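Local coordinates for alanine racemase 1 (Caldanaerobacter subterraneus subsp. tengcongensis MB4, PDB 4Y2W), which belongs to the alanine racemase family, two-domain proteins that join an N-terminal TIM barrel to a C-terminal domain rich in beta strands, at residues A[4-9]-A[369-374]; A[248-253]-A[283-288]; A[301-306]-A[333-338]. The protein carries 1 engineered substitution. All blocks are in the same frame, centred on the assembly; numbering follows the deposited sequence.

Overall arrangement
All three contacts are mostly buried and belong to the C-terminal sheet region. Contact 1, where the N-terminal loop meets the chain leading into strand 372-376, is rich in arginine. Contact 2 lies about 10 Å from it, centre to centre, and joins it through T9, whose hydroxyl meets T252 and P284; its packing is apolar, but its far end carries Y287 of an alanine pocket. Contacts 1 and 2 both touch the second subunit; contact 3 does not, and is the one with paired backbone bonds between its segments. It shares the sheet with contact 2, strands 248-260 and 334-336 being neighbours, and runs from a leucine-valine core to an exposed lysine at a turn.

Contact 1: residues A[4-9]-A[369-374]; sequences DGVRPT and RVPRVY
The backbone oxygen of R369 receives a weak hydrogen bond from R7 NH1, 3.0 Å long and bent to 139° at the hydrogen. R7 gets there by running its chain straight out: CG lies anti to the backbone N (chi1 -177°) and the methylenes stay extended as far as NE, so the guanidinium is delivered beside the R369-V370 backbone. V370 N sits at the edge of this group, in its plane, while CB of T9 lies over one face, 3.6 Å above the plane and shifted toward the rim. R369 bends at its third torsion and crosses R7 obliquely, with its CG 3.4 Å from R7 NH1 and the guanidinium planes nearly perpendicular at 85°. D289 probably offsets the like charges, one carboxylate oxygen in a salt bridge with R7 NH2 and the other with R369 NE. R369 NH1 also pairs with D317 of the same chain and with E70 of the second subunit, so R369 carries the contact across to the other chain.

Next to the arginines the packing is apolar and centres on the P371 ring. V6 CG1 touches P371 CG at 3.6 Å, the two side chains sliding past each other in opposite directions, and the same methyl meets V373 CG2 at 4.0 Å. R7 CB lies 3.9 Å from P371 CG, its side chain crossing the ring at about a right angle. From the other end of the loop, T9 O approaches P371 CD.

The loop 4-9 leads into strand 10-14, which runs parallel to strand 372-376 with V11 bonded to P371 and V373, and V6 also packs on K380 and E383 of strand 379-384.

Contact 2: residues A[248-253]-A[283-288]; sequences LRFTTR and IPVGYA. With ALA (alanine), chain D.
T252 points its CB at the 283-288 segment and splits there into two branches with different partners. Its hydroxyl lies anti to the backbone N (chi1 -173°), which brings OG1 to the CD-CG side of the P284 ring, 3.3 Å from P284 CD; the polar partner of that oxygen is the hydroxyl of T9, beyond the two segments. The methyl takes the position between the backbone N and the carbonyl carbon and turns to the apolar neighbours, with CG2 3.9 Å from I283 CB and 4.1 Å from V285 CG1. One short side chain thus touches three successive residues. The chain folds sharply here: P284 is the centre of an inverse gamma turn, closed by a weak bond of 2.8 Å from V285 N to I283 O.

One residue further along, R253 lends its backbone instead of its side chain, its O facing the CG2 of I283 and the CD of P284. On the other flank, F250 sends the far tip of its ring, CZ, obliquely to within 4.2 Å of V285 CG2.

The segment then leads to the alanine pocket. Y287 OH gives a 2.8 Å hydrogen bond to OXT of the bound alanine, which lies at the edge of the ring, near its plane; M316 N and Y268 OH also bond this ligand.

In the sheet, the 248-253 strand is bonded to R10 and E12 of strand 10-14 along one edge and, through T252, to V335 of strand 334-336 along the other, while I283 packs on C319 and I321 of strand 319-322.

Contact 3: residues A[301-306]-A[333-338]; sequences LLLKGK and DEVVII
L301 holds its CG beside the backbone N (chi1 -47°) and V335 holds CG1 anti to its own (chi1 175°), and these two torsions bring L301 CD1 and V335 CG1 together at 3.8 Å. They do so across a short antiparallel pairing of strands 300-303 and 334-336, whose segments run 152° apart. L302 and V336 form its single hydrogen-bonded pair: L302 N donates to V336 O at 3.0 Å, and V336 N returns the bond to L302 O at 2.9 Å. L302 O also takes a CA-H...O contact from V335 CA, 3.5 Å away.

The other L301 methyl, CD2, lies beside I337 CG2 at 4.1 Å, the two side chains pointing the same way. Here the chain turns a corner: I337 and I338 form a classic beta bulge opposite F250 of strand 248-260.

At the opposite end, L303 turns its CD1 obliquely across D333 CB, 3.9 Å away. A type I' turn, L303 to K306, then takes the chain into strand 306-311. K304, at the exposed turn, crosses D333, whose OD2 is held by E330 N. K304 NZ makes a weak hydrogen bond to G328 O. Its CE lies 3.3 Å from D333 OD2, but the last torsion of the lysine leaves NZ 4.1 Å from D333 OD2, too far for a salt bridge.

Contact 1: residues A[4-9]-A[369-374]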
ATOM      1  N   ASP A   4      -9.788  -7.747 -20.339  1.00 42.66           N
ATOM      2  CA  ASP A   4      -9.985  -9.149 -19.968  1.00 42.66           C
ATOM      3  C   ASP A   4     -10.579  -9.236 -18.563  1.00 42.03           C
ATOM      4  O   ASP A   4     -10.958  -8.220 -17.993  1.00 44.44           O
ATOM      5  CB  ASP A   4      -8.655  -9.915 -20.061  1.00 42.36           C
ATOM      6  CG  ASP A   4      -7.593  -9.373 -19.116  1.00 42.19           C
ATOM      7  OD1 ASP A   4      -7.937  -8.632 -18.173  1.00 41.76           O
ATOM      8  OD2 ASP A   4      -6.405  -9.693 -19.316  1.00 42.20           O
ATOM      9  N   GLY A   5     -10.656 -10.441 -18.010  1.00 41.42           N
ATOM     10  CA  GLY A   5     -11.208 -10.650 -16.674  1.00 41.13           C
ATOM     11  C   GLY A   5     -10.522  -9.876 -15.564  1.00 40.76           C
ATOM     12  O   GLY A   5     -11.162  -9.500 -14.587  1.00 42.26           O
ATOM     13  N   VAL A   6      -9.222  -9.634 -15.713  1.00 39.99           N
ATOM     14  CA  VAL A   6      -8.433  -8.940 -14.694  1.00 39.25           C
ATOM     15  C   VAL A   6      -8.590  -7.426 -14.830  1.00 38.68           C
ATOM     16  O   VAL A   6      -8.808  -6.913 -15.928  1.00 39.02           O
ATOM     17  CB  VAL A   6      -6.938  -9.324 -14.795  1.00 39.07           C
ATOM     18  CG1 VAL A   6      -6.107  -8.595 -13.742  1.00 39.45           C
ATOM     19  CG2 VAL A   6      -6.772 -10.829 -14.645  1.00 38.67           C
ATOM     20  N   ARG A   7      -8.479  -6.718 -13.707  1.00 37.63           N
ATOM     21  CA  ARG A   7      -8.549  -5.256 -13.696  1.00 36.65           C
ATOM     22  C   ARG A   7      -7.574  -4.657 -14.712  1.00 37.20           C
ATOM     23  O   ARG A   7      -6.473  -5.185 -14.894  1.00 38.29           O
ATOM     24  CB  ARG A   7      -8.225  -4.720 -12.298  1.00 35.54           C
ATOM     25  CG  ARG A   7      -8.346  -3.211 -12.158  1.00 34.78           C
ATOM     26  CD  ARG A   7      -7.746  -2.731 -10.856  1.00 34.48           C
ATOM     27  NE  ARG A   7      -7.767  -1.275 -10.756  1.00 34.70           N
ATOM     28  CZ  ARG A   7      -7.137  -0.566  -9.819  1.00 33.83           C
ATOM     29  NH1 ARG A   7      -6.413  -1.169  -8.881  1.00 33.65           N
ATOM     30  NH2 ARG A   7      -7.222   0.756  -9.828  1.00 33.53           N
ATOM     31  N   PRO A   8      -7.970  -3.553 -15.376  1.00 37.21           N
ATOM     32  CA  PRO A   8      -7.052  -2.918 -16.322  1.00 37.60           C
ATOM     33  C   PRO A   8      -5.709  -2.548 -15.686  1.00 37.51           C
ATOM     34  O   PRO A   8      -4.661  -2.950 -16.194  1.00 37.69           O
ATOM     35  CB  PRO A   8      -7.820  -1.670 -16.770  1.00 37.66           C
ATOM     36  CG  PRO A   8      -9.252  -2.023 -16.586  1.00 37.12           C
ATOM     37  CD  PRO A   8      -9.288  -2.894 -15.369  1.00 37.28           C
ATOM     38  N   THR A   9      -5.749  -1.802 -14.583  1.00 37.30           N
ATOM     39  CA  THR A   9      -4.543  -1.469 -13.827  1.00 37.09           C
ATOM     40  C   THR A   9      -4.027  -2.735 -13.150  1.00 37.95           C
ATOM     41  O   THR A   9      -4.752  -3.365 -12.383  1.00 37.74           O
ATOM     42  CB  THR A   9      -4.823  -0.376 -12.779  1.00 36.47           C
ATOM     43  OG1 THR A   9      -5.085   0.862 -13.446  1.00 36.25           O
ATOM     44  CG2 THR A   9      -3.644  -0.184 -11.841  1.00 36.87           C
ATOM     45  N   ARG A 369      -5.165  -3.234  -4.059  1.00 33.30           N
ATOM     46  CA  ARG A 369      -6.114  -3.112  -5.169  1.00 32.80           C
ATOM     47  C   ARG A 369      -5.537  -3.531  -6.526  1.00 32.78           C
ATOM     48  O   ARG A 369      -6.296  -3.816  -7.452  1.00 32.51           O
ATOM     49  CB  ARG A 369      -6.649  -1.679  -5.253  1.00 32.29           C
ATOM     50  CG  ARG A 369      -8.019  -1.573  -5.899  1.00 31.83           C
ATOM     51  CD  ARG A 369      -8.689  -0.243  -5.594  1.00 31.78           C
ATOM     52  NE  ARG A 369      -7.950   0.899  -6.128  1.00 31.61           N
ATOM     53  CZ  ARG A 369      -8.340   2.166  -6.010  1.00 31.79           C
ATOM     54  NH1 ARG A 369      -9.469   2.474  -5.380  1.00 31.85           N
ATOM     55  NH2 ARG A 369      -7.599   3.136  -6.527  1.00 31.91           N
ATOM     56  N   VAL A 370      -4.210  -3.563  -6.639  1.00 32.95           N
ATOM     57  CA  VAL A 370      -3.543  -3.944  -7.880  1.00 32.96           C
ATOM     58  C   VAL A 370      -3.387  -5.466  -7.959  1.00 33.72           C
ATOM     59  O   VAL A 370      -2.602  -6.048  -7.210  1.00 34.46           O
ATOM     60  CB  VAL A 370      -2.148  -3.293  -7.976  1.00 33.48           C
ATOM     61  CG1 VAL A 370      -1.457  -3.679  -9.281  1.00 33.49           C
ATOM     62  CG2 VAL A 370      -2.254  -1.779  -7.847  1.00 34.06           C
ATOM     63  N   PRO A 371      -4.128  -6.127  -8.870  1.00 33.75           N
ATOM     64  CA  PRO A 371      -3.928  -7.569  -8.992  1.00 33.51           C
ATOM     65  C   PRO A 371      -2.565  -7.901  -9.584  1.00 33.75           C
ATOM     66  O   PRO A 371      -2.013  -7.105 -10.345  1.00 33.36           O
ATOM     67  CB  PRO A 371      -5.043  -7.994  -9.943  1.00 33.00           C
ATOM     68  CG  PRO A 371      -5.290  -6.790 -10.772  1.00 33.24           C
ATOM     69  CD  PRO A 371      -5.127  -5.633  -9.833  1.00 33.27           C
ATOM     70  N   ARG A 372      -2.033  -9.065  -9.219  1.00 34.54           N
ATOM     71  CA  ARG A 372      -0.772  -9.556  -9.759  1.00 35.48           C
ATOM     72  C   ARG A 372      -1.045 -10.660 -10.767  1.00 37.14           C
ATOM     73  O   ARG A 372      -1.693 -11.653 -10.442  1.00 37.24           O
ATOM     74  CB  ARG A 372       0.129 -10.088  -8.644  1.00 35.32           C
ATOM     75  CG  ARG A 372       0.986  -9.034  -7.964  1.00 35.23           C
ATOM     76  CD  ARG A 372       0.163  -8.051  -7.151  1.00 35.08           C
ATOM     77  NE  ARG A 372       1.016  -7.259  -6.269  1.00 35.18           N
ATOM     78  CZ  ARG A 372       0.586  -6.300  -5.453  1.00 34.94           C
ATOM     79  NH1 ARG A 372      -0.699  -5.985  -5.393  1.00 34.74           N
ATOM     80  NH2 ARG A 372       1.449  -5.646  -4.691  1.00 35.87           N
ATOM     81  N   VAL A 373      -0.559 -10.463 -11.991  1.00 39.08           N
ATOM     82  CA  VAL A 373      -0.655 -11.456 -13.055  1.00 39.92           C
ATOM     83  C   VAL A 373       0.731 -12.070 -13.237  1.00 41.08           C
ATOM     84  O   VAL A 373       1.733 -11.353 -13.203  1.00 41.54           O
ATOM     85  CB  VAL A 373      -1.136 -10.812 -14.372  1.00 40.21           C
ATOM     86  CG1 VAL A 373      -1.296 -11.859 -15.465  1.00 40.59           C
ATOM     87  CG2 VAL A 373      -2.449 -10.073 -14.149  1.00 40.30           C
ATOM     88  N   TYR A 374       0.783 -13.388 -13.434  1.00 43.13           N
ATOM     89  CA  TYR A 374       2.048 -14.132 -13.425  1.00 44.02           C
ATOM     90  C   TYR A 374       2.394 -14.761 -14.772  1.00 45.08           C
ATOM     91  O   TYR A 374       1.545 -15.379 -15.416  1.00 44.88           O
ATOM     92  CB  TYR A 374       2.009 -15.199 -12.329  1.00 43.64           C
ATOM     93  CG  TYR A 374       1.992 -14.590 -10.949  1.00 43.48           C
ATOM     94  CD1 TYR A 374       3.171 -14.175 -10.337  1.00 43.30           C
ATOM     95  CD2 TYR A 374       0.796 -14.393 -10.270  1.00 43.04           C
ATOM     96  CE1 TYR A 374       3.161 -13.595  -9.079  1.00 42.98           C
ATOM     97  CE2 TYR A 374       0.777 -13.819  -9.009  1.00 43.05           C
ATOM     98  CZ  TYR A 374       1.962 -13.419  -8.421  1.00 42.56           C
ATOM     99  OH  TYR A 374       1.942 -12.850  -7.173  1.00 41.61           O
TER

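Contact 2: residues A[248-253]-A[283-288]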
ATOM      1  N   LEU A 248       9.102  -7.040 -12.988  1.00 42.09           N
ATOM      2  CA  LEU A 248       7.769  -6.473 -12.796  1.00 41.72           C
ATOM      3  C   LEU A 248       7.449  -5.395 -13.819  1.00 42.18           C
ATOM      4  O   LEU A 248       8.271  -4.515 -14.074  1.00 42.53           O
ATOM      5  CB  LEU A 248       7.655  -5.875 -11.398  1.00 40.76           C
ATOM      6  CG  LEU A 248       6.319  -5.212 -11.045  1.00 40.33           C
ATOM      7  CD1 LEU A 248       6.004  -5.430  -9.573  1.00 40.11           C
ATOM      8  CD2 LEU A 248       6.294  -3.727 -11.395  1.00 40.51           C
ATOM      9  N   ARG A 249       6.244  -5.457 -14.383  1.00 42.46           N
ATOM     10  CA  ARG A 249       5.714  -4.363 -15.198  1.00 42.73           C
ATOM     11  C   ARG A 249       4.399  -3.850 -14.603  1.00 41.67           C
ATOM     12  O   ARG A 249       3.396  -4.565 -14.583  1.00 42.34           O
ATOM     13  CB  ARG A 249       5.501  -4.804 -16.644  1.00 43.17           C
ATOM     14  CG  ARG A 249       6.778  -5.163 -17.387  1.00 44.23           C
ATOM     15  CD  ARG A 249       6.653  -4.838 -18.868  1.00 45.12           C
ATOM     16  NE  ARG A 249       5.424  -5.389 -19.440  1.00 45.49           N
ATOM     17  CZ  ARG A 249       4.763  -4.887 -20.484  1.00 45.31           C
ATOM     18  NH1 ARG A 249       5.185  -3.794 -21.116  1.00 44.75           N
ATOM     19  NH2 ARG A 249       3.654  -5.486 -20.898  1.00 46.43           N
ATOM     20  N   PHE A 250       4.419  -2.613 -14.115  1.00 39.96           N
ATOM     21  CA  PHE A 250       3.242  -1.972 -13.540  1.00 39.04           C
ATOM     22  C   PHE A 250       2.524  -1.250 -14.671  1.00 38.14           C
ATOM     23  O   PHE A 250       3.031  -0.261 -15.190  1.00 37.67           O
ATOM     24  CB  PHE A 250       3.676  -0.996 -12.437  1.00 38.86           C
ATOM     25  CG  PHE A 250       2.554  -0.446 -11.594  1.00 38.80           C
ATOM     26  CD1 PHE A 250       1.259  -0.958 -11.651  1.00 38.95           C
ATOM     27  CD2 PHE A 250       2.819   0.580 -10.694  1.00 38.76           C
ATOM     28  CE1 PHE A 250       0.254  -0.437 -10.855  1.00 38.82           C
ATOM     29  CE2 PHE A 250       1.819   1.101  -9.895  1.00 39.24           C
ATOM     30  CZ  PHE A 250       0.533   0.592  -9.975  1.00 39.05           C
ATOM     31  N   THR A 251       1.357  -1.761 -15.062  1.00 37.61           N
ATOM     32  CA  THR A 251       0.667  -1.287 -16.262  1.00 37.49           C
ATOM     33  C   THR A 251      -0.803  -0.939 -16.020  1.00 37.16           C
ATOM     34  O   THR A 251      -1.405  -1.373 -15.033  1.00 37.52           O
ATOM     35  CB  THR A 251       0.741  -2.342 -17.383  1.00 37.90           C
ATOM     36  OG1 THR A 251      -0.176  -3.409 -17.113  1.00 37.78           O
ATOM     37  CG2 THR A 251       2.159  -2.904 -17.504  1.00 38.12           C
ATOM     38  N   THR A 252      -1.362  -0.147 -16.932  1.00 35.98           N
ATOM     39  CA  THR A 252      -2.791   0.176 -16.940  1.00 35.43           C
ATOM     40  C   THR A 252      -3.276   0.406 -18.373  1.00 35.65           C
ATOM     41  O   THR A 252      -2.524   0.194 -19.325  1.00 35.51           O
ATOM     42  CB  THR A 252      -3.104   1.406 -16.071  1.00 35.09           C
ATOM     43  OG1 THR A 252      -4.522   1.570 -15.975  1.00 35.17           O
ATOM     44  CG2 THR A 252      -2.489   2.671 -16.651  1.00 35.23           C
ATOM     45  N   ARG A 253      -4.530   0.829 -18.527  1.00 35.84           N
ATOM     46  CA  ARG A 253      -5.133   0.960 -19.854  1.00 36.59           C
ATOM     47  C   ARG A 253      -5.781   2.318 -20.082  1.00 36.55           C
ATOM     48  O   ARG A 253      -6.188   2.997 -19.137  1.00 36.14           O
ATOM     49  CB  ARG A 253      -6.187  -0.129 -20.065  1.00 37.32           C
ATOM     50  CG  ARG A 253      -5.658  -1.549 -19.958  1.00 37.77           C
ATOM     51  CD  ARG A 253      -4.874  -1.957 -21.192  1.00 38.24           C
ATOM     52  NE  ARG A 253      -4.001  -3.097 -20.917  1.00 39.32           N
ATOM     53  CZ  ARG A 253      -3.481  -3.909 -21.837  1.00 39.39           C
ATOM     54  NH1 ARG A 253      -3.735  -3.740 -23.136  1.00 38.84           N
ATOM     55  NH2 ARG A 253      -2.704  -4.911 -21.450  1.00 39.94           N
ATOM     56  N   ILE A 283      -6.671   7.458 -17.217  1.00 32.27           N
ATOM     57  CA  ILE A 283      -6.262   6.088 -16.927  1.00 32.00           C
ATOM     58  C   ILE A 283      -6.654   5.718 -15.500  1.00 31.25           C
ATOM     59  O   ILE A 283      -6.481   6.515 -14.576  1.00 30.61           O
ATOM     60  CB  ILE A 283      -4.750   5.868 -17.168  1.00 32.51           C
ATOM     61  CG1 ILE A 283      -3.908   6.974 -16.510  1.00 33.14           C
ATOM     62  CG2 ILE A 283      -4.458   5.811 -18.663  1.00 32.18           C
ATOM     63  CD1 ILE A 283      -2.425   6.876 -16.812  1.00 33.62           C
ATOM     64  N   PRO A 284      -7.185   4.501 -15.309  1.00 30.81           N
ATOM     65  CA  PRO A 284      -7.748   4.130 -14.017  1.00 30.58           C
ATOM     66  C   PRO A 284      -6.686   3.681 -13.011  1.00 30.56           C
ATOM     67  O   PRO A 284      -6.783   2.593 -12.444  1.00 29.82           O
ATOM     68  CB  PRO A 284      -8.695   2.987 -14.385  1.00 30.46           C
ATOM     69  CG  PRO A 284      -8.004   2.311 -15.521  1.00 30.75           C
ATOM     70  CD  PRO A 284      -7.268   3.390 -16.275  1.00 30.81           C
ATOM     71  N   VAL A 285      -5.683   4.530 -12.791  1.00 30.84           N
ATOM     72  CA  VAL A 285      -4.694   4.305 -11.745  1.00 30.98           C
ATOM     73  C   VAL A 285      -4.460   5.606 -10.983  1.00 30.95           C
ATOM     74  O   VAL A 285      -4.309   6.669 -11.584  1.00 30.64           O
ATOM     75  CB  VAL A 285      -3.362   3.749 -12.306  1.00 31.07           C
ATOM     76  CG1 VAL A 285      -2.645   4.773 -13.181  1.00 30.83           C
ATOM     77  CG2 VAL A 285      -2.461   3.277 -11.168  1.00 31.17           C
ATOM     78  N   GLY A 286      -4.447   5.514  -9.658  1.00 31.18           N
ATOM     79  CA  GLY A 286      -4.248   6.682  -8.803  1.00 31.90           C
ATOM     80  C   GLY A 286      -3.362   6.357  -7.620  1.00 31.87           C
ATOM     81  O   GLY A 286      -2.688   5.329  -7.617  1.00 32.61           O
ATOM     82  N   TYR A 287      -3.365   7.225  -6.610  1.00 31.68           N
ATOM     83  CA  TYR A 287      -2.433   7.074  -5.484  1.00 31.92           C
ATOM     84  C   TYR A 287      -2.794   5.950  -4.516  1.00 32.57           C
ATOM     85  O   TYR A 287      -1.923   5.444  -3.804  1.00 33.36           O
ATOM     86  CB  TYR A 287      -2.207   8.398  -4.737  1.00 31.50           C
ATOM     87  CG  TYR A 287      -3.441   9.125  -4.239  1.00 30.84           C
ATOM     88  CD1 TYR A 287      -4.142   8.675  -3.125  1.00 30.63           C
ATOM     89  CD2 TYR A 287      -3.875  10.295  -4.858  1.00 30.45           C
ATOM     90  CE1 TYR A 287      -5.257   9.354  -2.657  1.00 30.51           C
ATOM     91  CE2 TYR A 287      -4.985  10.981  -4.396  1.00 30.55           C
ATOM     92  CZ  TYR A 287      -5.672  10.508  -3.298  1.00 30.44           C
ATOM     93  OH  TYR A 287      -6.778  11.188  -2.851  1.00 30.39           O
ATOM     94  N   ALA A 288      -4.059   5.546  -4.497  1.00 32.77           N
ATOM     95  CA  ALA A 288      -4.473   4.409  -3.685  1.00 33.22           C
ATOM     96  C   ALA A 288      -3.943   3.094  -4.252  1.00 33.73           C
ATOM     97  O   ALA A 288      -3.939   2.077  -3.558  1.00 33.69           O
ATOM     98  CB  ALA A 288      -5.986   4.362  -3.575  1.00 33.72           C
TER
HETATM   99  N   ALA D 402     -11.575  11.984  -5.703  1.00 49.37           N
HETATM  100  CA  ALA D 402     -10.675  12.433  -4.604  1.00 49.46           C
HETATM  101  C   ALA D 402      -9.213  12.226  -5.003  1.00 50.05           C
HETATM  102  O   ALA D 402      -8.922  11.395  -5.861  1.00 50.24           O
HETATM  103  CB  ALA D 402     -10.996  11.689  -3.313  1.00 49.76           C
HETATM  104  OXT ALA D 402      -8.289  12.874  -4.496  1.00 48.87           O

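Contact 3: residues A[301-306]-A[333-338]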
ATOM      1  N   LEU A 301       4.800   8.596 -18.508  1.00 42.09           N
ATOM      2  CA  LEU A 301       4.557   7.158 -18.631  1.00 41.79           C
ATOM      3  C   LEU A 301       4.752   6.737 -20.076  1.00 41.47           C
ATOM      4  O   LEU A 301       4.785   7.579 -20.973  1.00 41.74           O
ATOM      5  CB  LEU A 301       3.132   6.811 -18.193  1.00 41.85           C
ATOM      6  CG  LEU A 301       2.620   7.414 -16.884  1.00 42.33           C
ATOM      7  CD1 LEU A 301       1.175   6.995 -16.649  1.00 42.66           C
ATOM      8  CD2 LEU A 301       3.489   7.013 -15.703  1.00 42.36           C
ATOM      9  N   LEU A 302       4.869   5.434 -20.298  1.00 41.95           N
ATOM     10  CA  LEU A 302       5.078   4.902 -21.640  1.00 42.72           C
ATOM     11  C   LEU A 302       3.763   4.468 -22.266  1.00 43.41           C
ATOM     12  O   LEU A 302       2.960   3.784 -21.632  1.00 43.98           O
ATOM     13  CB  LEU A 302       6.052   3.724 -21.610  1.00 42.68           C
ATOM     14  CG  LEU A 302       7.510   4.072 -21.312  1.00 42.11           C
ATOM     15  CD1 LEU A 302       8.324   2.804 -21.100  1.00 42.16           C
ATOM     16  CD2 LEU A 302       8.105   4.913 -22.432  1.00 42.38           C
ATOM     17  N   LEU A 303       3.560   4.877 -23.515  1.00 43.99           N
ATOM     18  CA  LEU A 303       2.381   4.520 -24.292  1.00 43.81           C
ATOM     19  C   LEU A 303       2.811   4.410 -25.744  1.00 45.15           C
ATOM     20  O   LEU A 303       3.159   5.419 -26.361  1.00 46.66           O
ATOM     21  CB  LEU A 303       1.297   5.590 -24.142  1.00 43.35           C
ATOM     22  CG  LEU A 303       0.117   5.550 -25.122  1.00 43.06           C
ATOM     23  CD1 LEU A 303      -0.636   4.231 -25.026  1.00 42.55           C
ATOM     24  CD2 LEU A 303      -0.820   6.727 -24.886  1.00 42.99           C
ATOM     25  N   LYS A 304       2.804   3.189 -26.277  1.00 45.63           N
ATOM     26  CA  LYS A 304       3.256   2.916 -27.646  1.00 45.85           C
ATOM     27  C   LYS A 304       4.722   3.300 -27.859  1.00 45.73           C
ATOM     28  O   LYS A 304       5.108   3.731 -28.947  1.00 46.12           O
ATOM     29  CB  LYS A 304       2.372   3.643 -28.669  1.00 46.10           C
ATOM     30  CG  LYS A 304       0.900   3.278 -28.605  1.00 46.37           C
ATOM     31  CD  LYS A 304       0.067   4.254 -29.417  1.00 46.96           C
ATOM     32  CE  LYS A 304      -1.233   3.631 -29.889  1.00 47.66           C
ATOM     33  NZ  LYS A 304      -1.058   2.850 -31.145  1.00 47.86           N
ATOM     34  N   GLY A 305       5.533   3.146 -26.815  1.00 45.90           N
ATOM     35  CA  GLY A 305       6.952   3.502 -26.874  1.00 46.46           C
ATOM     36  C   GLY A 305       7.243   4.994 -26.861  1.00 46.89           C
ATOM     37  O   GLY A 305       8.380   5.402 -27.100  1.00 48.28           O
ATOM     38  N   LYS A 306       6.225   5.807 -26.583  1.00 47.26           N
ATOM     39  CA  LYS A 306       6.370   7.258 -26.492  1.00 47.68           C
ATOM     40  C   LYS A 306       6.143   7.680 -25.048  1.00 47.11           C
ATOM     41  O   LYS A 306       5.356   7.056 -24.329  1.00 46.80           O
ATOM     42  CB  LYS A 306       5.349   7.972 -27.385  1.00 48.39           C
ATOM     43  CG  LYS A 306       5.397   7.590 -28.854  1.00 49.46           C
ATOM     44  CD  LYS A 306       6.590   8.198 -29.565  1.00 50.25           C
ATOM     45  CE  LYS A 306       6.623   7.771 -31.022  1.00 51.46           C
ATOM     46  NZ  LYS A 306       7.710   8.452 -31.778  1.00 52.62           N
ATOM     47  N   ASP A 333      -5.481   0.724 -25.048  1.00 43.06           N
ATOM     48  CA  ASP A 333      -4.039   0.688 -25.277  1.00 43.53           C
ATOM     49  C   ASP A 333      -3.332   0.608 -23.931  1.00 43.41           C
ATOM     50  O   ASP A 333      -3.743   1.252 -22.965  1.00 43.99           O
ATOM     51  CB  ASP A 333      -3.558   1.918 -26.050  1.00 43.64           C
ATOM     52  CG  ASP A 333      -3.943   1.877 -27.520  1.00 44.82           C
ATOM     53  OD1 ASP A 333      -4.281   0.783 -28.033  1.00 45.25           O
ATOM     54  OD2 ASP A 333      -3.907   2.949 -28.166  1.00 44.73           O
ATOM     55  N   GLU A 334      -2.276  -0.197 -23.873  1.00 42.83           N
ATOM     56  CA  GLU A 334      -1.511  -0.385 -22.647  1.00 42.57           C
ATOM     57  C   GLU A 334      -0.752   0.889 -22.278  1.00 41.69           C
ATOM     58  O   GLU A 334      -0.192   1.559 -23.151  1.00 42.24           O
ATOM     59  CB  GLU A 334      -0.528  -1.541 -22.829  1.00 43.49           C
ATOM     60  CG  GLU A 334       0.328  -1.857 -21.613  1.00 44.38           C
ATOM     61  CD  GLU A 334       1.282  -3.005 -21.868  1.00 44.25           C
ATOM     62  OE1 GLU A 334       1.369  -3.910 -21.010  1.00 44.80           O
ATOM     63  OE2 GLU A 334       1.936  -3.004 -22.930  1.00 43.32           O
ATOM     64  N   VAL A 335      -0.742   1.215 -20.989  1.00 39.98           N
ATOM     65  CA  VAL A 335       0.051   2.328 -20.473  1.00 39.81           C
ATOM     66  C   VAL A 335       0.956   1.809 -19.362  1.00 39.88           C
ATOM     67  O   VAL A 335       0.473   1.351 -18.328  1.00 41.34           O
ATOM     68  CB  VAL A 335      -0.839   3.461 -19.935  1.00 39.28           C
ATOM     69  CG1 VAL A 335       0.009   4.558 -19.300  1.00 39.07           C
ATOM     70  CG2 VAL A 335      -1.699   4.029 -21.055  1.00 39.53           C
ATOM     71  N   VAL A 336       2.266   1.877 -19.582  1.00 39.36           N
ATOM     72  CA  VAL A 336       3.239   1.342 -18.631  1.00 38.69           C
ATOM     73  C   VAL A 336       3.695   2.433 -17.663  1.00 37.61           C
ATOM     74  O   VAL A 336       4.096   3.519 -18.072  1.00 36.71           O
ATOM     75  CB  VAL A 336       4.453   0.717 -19.357  1.00 38.50           C
ATOM     76  CG1 VAL A 336       5.505   0.239 -18.363  1.00 38.58           C
ATOM     77  CG2 VAL A 336       3.993  -0.436 -20.235  1.00 38.54           C
ATOM     78  N   ILE A 337       3.617   2.116 -16.374  1.00 37.58           N
ATOM     79  CA  ILE A 337       3.984   3.027 -15.296  1.00 38.35           C
ATOM     80  C   ILE A 337       5.393   2.724 -14.799  1.00 39.21           C
ATOM     81  O   ILE A 337       6.190   3.635 -14.555  1.00 39.79           O
ATOM     82  CB  ILE A 337       3.002   2.878 -14.119  1.00 38.46           C
ATOM     83  CG1 ILE A 337       1.559   3.065 -14.604  1.00 38.87           C
ATOM     84  CG2 ILE A 337       3.336   3.868 -13.011  1.00 38.64           C
ATOM     85  CD1 ILE A 337       0.526   2.378 -13.735  1.00 39.68           C
ATOM     86  N   ILE A 338       5.668   1.432 -14.626  1.00 39.92           N
ATOM     87  CA  ILE A 338       6.992   0.919 -14.289  1.00 40.27           C
ATOM     88  C   ILE A 338       7.294  -0.210 -15.259  1.00 40.15           C
ATOM     89  O   ILE A 338       6.454  -1.087 -15.461  1.00 40.19           O
ATOM     90  CB  ILE A 338       7.041   0.340 -12.860  1.00 40.54           C
ATOM     91  CG1 ILE A 338       6.640   1.402 -11.832  1.00 40.45           C
ATOM     92  CG2 ILE A 338       8.427  -0.224 -12.560  1.00 40.63           C
ATOM     93  CD1 ILE A 338       6.469   0.859 -10.429  1.00 41.00           C
TER